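Local coordinates for protein N-terminal cyanobactin protease (Planktothrix agardhii NIES-596, PDB 4H6W) that probably acts as a subtilisin-like serine endopeptidase, this chain being the N-terminal protease domain of a longer cyanobactin maturation enzyme, at residues Q251-A256 against E287-E292; L258-P263 against L283-H288. All coordinates share one frame; numbering follows the deposited sequence.

Interaction 1. Residues Q251-A256 against E287-E292; sequences QKVKNA and EHLTGE
Leu289, the last residue of helix 282-289, joins this C-terminal helix to helix 250-259 on the outside of the subtilisin-like domain by lying over Lys252, Val253 and Ala256. The backbones are closest where Ala256 CA stands 5.3 Å from His288 CA. Alanine suits this place because its lone methyl allows such an approach: Ala256 CB meets Leu289 CB at 3.8 Å and lies 4.2 Å from His288 CB.

With chi1 at 177°, Leu289 turns CG away from its own backbone N and beside the carbonyl carbon, which sends the branched end back toward the earlier turn of helix 250-259. There Leu289 CD1 comes within 3.9 Å of Lys252 CB, the two side chains running roughly at right angles, while Leu289 CD2 rests 4.0 Å from Val253 CG2. A lysine can serve here because its aliphatic root does the touching while its bent chain leads the ammonium away toward Asp249, a long and weak ion pair.

The contact lies in the seam between helices 250-259 and 282-289, with the long helix 223-243 behind it: Val253 also packs on Ala234, Leu237 and Leu238, and Leu289 on Gln241. Valine, compact and beta-branched, suits the buried position of 253, bringing no polar group to satisfy.

Beyond Leu289 the helix ends, and Thr290 OG1 accepts from Glu292 N at 3.0 Å with an N-H...O angle of 158°, an ST turn. The carboxylate of Glu292, a poorly ordered residue, is placed to form a salt bridge with Arg244.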
loop_
_atom_site.group_PDB
_atom_site.type_symbol
_atom_site.label_atom_id
_atom_site.label_comp_id
_atom_site.label_asym_id
_atom_site.label_seq_id
_atom_site.Cartn_x
_atom_site.Cartn_y
_atom_site.Cartn_z
ATOM N N GLN A 251 -7.954 3.573 10.979
ATOM C CA GLN A 251 -7.112 3.175 12.108
ATOM C C GLN A 251 -7.527 1.808 12.679
ATOM O O GLN A 251 -6.671 1.035 13.080
ATOM C CB GLN A 251 -7.046 4.272 13.179
ATOM C CG GLN A 251 -6.038 5.359 12.822
ATOM C CD GLN A 251 -6.360 6.734 13.389
ATOM O OE1 GLN A 251 -7.207 6.888 14.279
ATOM N NE2 GLN A 251 -5.675 7.751 12.874
ATOM N N LYS A 252 -8.830 1.509 12.681
ATOM C CA LYS A 252 -9.322 0.164 13.015
ATOM C C LYS A 252 -8.804 -0.829 11.995
ATOM O O LYS A 252 -8.427 -1.948 12.335
ATOM C CB LYS A 252 -10.852 0.086 13.001
ATOM C CG LYS A 252 -11.577 0.312 14.318
ATOM C CD LYS A 252 -12.677 -0.740 14.463
ATOM C CE LYS A 252 -14.062 -0.151 14.761
ATOM N NZ LYS A 252 -14.148 0.796 15.924
ATOM N N VAL A 253 -8.786 -0.426 10.733
ATOM C CA VAL A 253 -8.365 -1.350 9.680
ATOM C C VAL A 253 -6.880 -1.687 9.800
ATOM O O VAL A 253 -6.497 -2.864 9.671
ATOM C CB VAL A 253 -8.760 -0.851 8.275
ATOM C CG1 VAL A 253 -8.165 -1.736 7.199
ATOM C CG2 VAL A 253 -10.282 -0.785 8.151
ATOM N N LYS A 254 -6.054 -0.681 10.094
ATOM C CA LYS A 254 -4.620 -0.928 10.324
ATOM C C LYS A 254 -4.391 -2.041 11.362
ATOM O O LYS A 254 -3.652 -2.992 11.113
ATOM C CB LYS A 254 -3.909 0.350 10.764
ATOM C CG LYS A 254 -2.432 0.163 11.086
ATOM C CD LYS A 254 -1.774 1.461 11.530
ATOM C CE LYS A 254 -2.227 1.915 12.913
ATOM N NZ LYS A 254 -1.446 1.262 14.000
ATOM N N ASN A 255 -5.030 -1.927 12.524
ATOM C CA ASN A 255 -4.792 -2.885 13.608
ATOM C C ASN A 255 -5.355 -4.274 13.313
ATOM O O ASN A 255 -4.755 -5.280 13.691
ATOM C CB ASN A 255 -5.278 -2.332 14.953
ATOM C CG ASN A 255 -4.529 -1.059 15.373
ATOM O OD1 ASN A 255 -3.406 -0.786 14.927
ATOM N ND2 ASN A 255 -5.158 -0.273 16.230
ATOM N N ALA A 256 -6.487 -4.325 12.612
ATOM C CA ALA A 256 -7.040 -5.592 12.148
ATOM C C ALA A 256 -6.052 -6.287 11.210
ATOM O O ALA A 256 -5.766 -7.474 11.375
ATOM C CB ALA A 256 -8.385 -5.374 11.461
ATOM N N GLU A 287 -12.318 -10.990 10.054
ATOM C CA GLU A 287 -12.781 -11.496 11.339
ATOM C C GLU A 287 -12.449 -10.529 12.469
ATOM O O GLU A 287 -13.323 -10.193 13.255
ATOM C CB GLU A 287 -12.204 -12.883 11.623
ATOM C CG GLU A 287 -12.755 -13.529 12.890
ATOM C CD GLU A 287 -12.415 -15.012 13.016
ATOM O OE1 GLU A 287 -12.762 -15.803 12.096
ATOM O OE2 GLU A 287 -11.820 -15.397 14.049
ATOM N N HIS A 288 -11.197 -10.069 12.531
ATOM C CA HIS A 288 -10.779 -9.105 13.537
ATOM C C HIS A 288 -11.476 -7.745 13.460
ATOM O O HIS A 288 -11.697 -7.102 14.480
ATOM C CB HIS A 288 -9.274 -8.916 13.480
ATOM C CG HIS A 288 -8.517 -9.973 14.214
ATOM N ND1 HIS A 288 -7.331 -10.492 13.755
ATOM C CD2 HIS A 288 -8.788 -10.619 15.372
ATOM C CE1 HIS A 288 -6.900 -11.410 14.599
ATOM N NE2 HIS A 288 -7.768 -11.508 15.589
ATOM N N LEU A 289 -11.809 -7.306 12.246
ATOM C CA LEU A 289 -12.409 -5.995 12.043
ATOM C C LEU A 289 -13.913 -6.007 12.273
ATOM O O LEU A 289 -14.464 -5.140 12.963
ATOM C CB LEU A 289 -12.107 -5.512 10.638
ATOM C CG LEU A 289 -12.712 -4.174 10.214
ATOM C CD1 LEU A 289 -12.070 -3.036 10.999
ATOM C CD2 LEU A 289 -12.544 -3.996 8.699
ATOM N N THR A 290 -14.575 -6.987 11.681
ATOM C CA THR A 290 -16.018 -7.116 11.802
ATOM C C THR A 290 -16.303 -8.252 12.771
ATOM O O THR A 290 -15.404 -8.770 13.443
ATOM C CB THR A 290 -16.654 -7.434 10.425
ATOM O OG1 THR A 290 -16.301 -8.769 10.012
ATOM C CG2 THR A 290 -16.176 -6.426 9.362
ATOM N N GLY A 291 -17.537 -8.692 12.853
ATOM C CA GLY A 291 -17.704 -9.925 13.599
ATOM C C GLY A 291 -17.300 -11.175 12.825
ATOM O O GLY A 291 -16.900 -12.152 13.422
ATOM N N GLU A 292 -17.376 -11.105 11.495
ATOM C CA GLU A 292 -17.652 -12.260 10.630
ATOM C C GLU A 292 -16.520 -13.232 10.390
ATOM O O GLU A 292 -15.366 -12.840 10.324
ATOM C CB GLU A 292 -18.126 -11.786 9.256
ATOM C CG GLU A 292 -19.396 -10.961 9.230
ATOM C CD GLU A 292 -19.663 -10.405 7.839
ATOM O OE1 GLU A 292 -20.063 -11.186 6.943
ATOM O OE2 GLU A 292 -19.465 -9.187 7.637
#

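Interaction 2. Residues L258-P263 against L283-H288; sequences LASATP and LDAIEH
The imidazole of His288 carries the methyl of Ala259 over one face and CA and CB of Ser260 at its edge. Ala259 CB sits 4.3 Å from the ring centroid, 26° off the normal, a CH-pi contact for which a small methyl is well suited. Ser260 CA lies in the ring plane, with Ser260 CB 3.4 Å from His288 ND1. His288 CE1, which lies between two ring nitrogens and is probably somewhat positive, is approached obliquely by Ala259 O at 3.3 Å, from the side that Ala259 CB covers.

Ser260 itself is pressed against the helix backbone of 283-288. Its CB is 3.2 Å from Ala285 N and 3.7 Å from Asp284 CB, so the fit is tight, and Ala285 CB lies 3.3 Å from Ser260 OG. The hydroxyl stands between its own backbone N and carbonyl carbon (chi1 70°), with Ala256 O as its stronger partner and the proton perhaps shared with Leu257 O; serine therefore suits a buried spot where its hydroxyl can reach the carbonyls of the preceding turn.

Further along, Thr262 is tied by backbone bonds to Lys279. Leu258 and Ala261 face away, onto Ile201 of strand 200-204, the edge of the central parallel sheet, whereas Ile286 packs on Leu237 and Leu240 of helix 223-243 and Leu283 reaches Lys12 of helix 10-16.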
loop_
_atom_site.group_PDB
_atom_site.type_symbol
_atom_site.label_atom_id
_atom_site.label_comp_id
_atom_site.label_asym_id
_atom_site.label_seq_id
_atom_site.Cartn_x
_atom_site.Cartn_y
_atom_site.Cartn_z
ATOM N N LEU A 258 -2.811 -5.795 11.095
ATOM C CA LEU A 258 -1.649 -6.209 11.888
ATOM C C LEU A 258 -1.946 -7.407 12.793
ATOM O O LEU A 258 -1.143 -8.339 12.866
ATOM C CB LEU A 258 -1.086 -5.042 12.709
ATOM C CG LEU A 258 -0.315 -3.945 11.968
ATOM C CD1 LEU A 258 0.013 -2.777 12.888
ATOM C CD2 LEU A 258 0.963 -4.486 11.347
ATOM N N ALA A 259 -3.100 -7.365 13.469
ATOM C CA ALA A 259 -3.517 -8.393 14.420
ATOM C C ALA A 259 -3.828 -9.730 13.740
ATOM O O ALA A 259 -3.717 -10.796 14.347
ATOM C CB ALA A 259 -4.731 -7.909 15.190
ATOM N N SER A 260 -4.223 -9.671 12.473
ATOM C CA SER A 260 -4.528 -10.869 11.716
ATOM C C SER A 260 -3.325 -11.436 10.938
ATOM O O SER A 260 -3.456 -12.477 10.288
ATOM C CB SER A 260 -5.651 -10.569 10.745
ATOM O OG SER A 260 -5.203 -9.708 9.697
ATOM N N ALA A 261 -2.165 -10.777 10.978
ATOM C CA ALA A 261 -1.013 -11.295 10.233
ATOM C C ALA A 261 -0.578 -12.686 10.756
ATOM O O ALA A 261 -0.454 -12.869 11.960
ATOM C CB ALA A 261 0.140 -10.308 10.285
ATOM N N THR A 262 -0.371 -13.662 9.869
ATOM C CA THR A 262 0.037 -14.994 10.323
ATOM C C THR A 262 1.551 -15.111 10.403
ATOM O O THR A 262 2.235 -14.941 9.391
ATOM C CB THR A 262 -0.542 -16.169 9.479
ATOM O OG1 THR A 262 0.021 -16.162 8.172
ATOM C CG2 THR A 262 -2.029 -16.083 9.346
ATOM N N PRO A 263 2.083 -15.396 11.611
ATOM C CA PRO A 263 3.530 -15.538 11.831
ATOM C C PRO A 263 4.141 -16.625 10.959
ATOM O O PRO A 263 3.454 -17.575 10.587
ATOM C CB PRO A 263 3.622 -15.949 13.303
ATOM C CG PRO A 263 2.385 -15.386 13.925
ATOM C CD PRO A 263 1.325 -15.537 12.872
ATOM N N LEU A 283 -8.767 -13.137 5.416
ATOM C CA LEU A 283 -9.932 -13.746 6.085
ATOM C C LEU A 283 -9.959 -13.411 7.567
ATOM O O LEU A 283 -10.991 -13.004 8.106
ATOM C CB LEU A 283 -9.968 -15.258 5.866
ATOM C CG LEU A 283 -10.317 -15.629 4.429
ATOM C CD1 LEU A 283 -10.386 -17.141 4.243
ATOM C CD2 LEU A 283 -11.631 -14.960 4.028
ATOM N N ASP A 284 -8.801 -13.556 8.200
ATOM C CA ASP A 284 -8.630 -13.199 9.593
ATOM C C ASP A 284 -8.722 -11.684 9.838
ATOM O O ASP A 284 -9.280 -11.267 10.857
ATOM C CB ASP A 284 -7.330 -13.795 10.116
ATOM C CG ASP A 284 -7.354 -15.325 10.143
ATOM O OD1 ASP A 284 -8.435 -15.928 9.941
ATOM O OD2 ASP A 284 -6.290 -15.940 10.374
ATOM N N ALA A 285 -8.230 -10.873 8.895
ATOM C CA ALA A 285 -8.427 -9.413 8.951
ATOM C C ALA A 285 -9.904 -9.017 9.013
ATOM O O ALA A 285 -10.316 -8.189 9.839
ATOM C CB ALA A 285 -7.737 -8.737 7.781
ATOM N N ILE A 286 -10.710 -9.622 8.145
ATOM C CA ILE A 286 -12.168 -9.438 8.184
ATOM C C ILE A 286 -12.715 -9.811 9.568
ATOM O O ILE A 286 -13.459 -9.038 10.185
ATOM C CB ILE A 286 -12.848 -10.280 7.080
ATOM C CG1 ILE A 286 -12.339 -9.824 5.708
ATOM C CG2 ILE A 286 -14.375 -10.199 7.189
ATOM C CD1 ILE A 286 -12.560 -10.804 4.570
ATOM N N GLU A 287 -12.318 -10.990 10.054
ATOM C CA GLU A 287 -12.781 -11.496 11.339
ATOM C C GLU A 287 -12.449 -10.529 12.469
ATOM O O GLU A 287 -13.323 -10.193 13.255
ATOM C CB GLU A 287 -12.204 -12.883 11.623
ATOM C CG GLU A 287 -12.755 -13.529 12.890
ATOM C CD GLU A 287 -12.415 -15.012 13.016
ATOM O OE1 GLU A 287 -12.762 -15.803 12.096
ATOM O OE2 GLU A 287 -11.820 -15.397 14.049
ATOM N N HIS A 288 -11.197 -10.069 12.531
ATOM C CA HIS A 288 -10.779 -9.105 13.537
ATOM C C HIS A 288 -11.476 -7.745 13.460
ATOM O O HIS A 288 -11.697 -7.102 14.480
ATOM C CB HIS A 288 -9.274 -8.916 13.480
ATOM C CG HIS A 288 -8.517 -9.973 14.214
ATOM N ND1 HIS A 288 -7.331 -10.492 13.755
ATOM C CD2 HIS A 288 -8.788 -10.619 15.372
ATOM C CE1 HIS A 288 -6.900 -11.410 14.599
ATOM N NE2 HIS A 288 -7.768 -11.508 15.589
#

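Overall arrangement
Interactions 1 and 2 are neighbouring parts of one seam between helix 250-259 and helix 282-289, their centres about 8 Å apart. Along the chain the first partners come in order, 251-256 and then 258-263; in the second helix the order reverses, 283-288 serving interaction 2 before 287-292 serves interaction 1, with Glu287 and His288 common to both. The two touch directly where Ala256 CB lies 3.8 Å from Ala285 O. Both flank helix 223-243 on the same side of the domain's centre, away from the predicted charge-relay residues Asp29, His64 and Ser224, and they fasten the C-terminal end of the modelled chain to the subtilisin-like body.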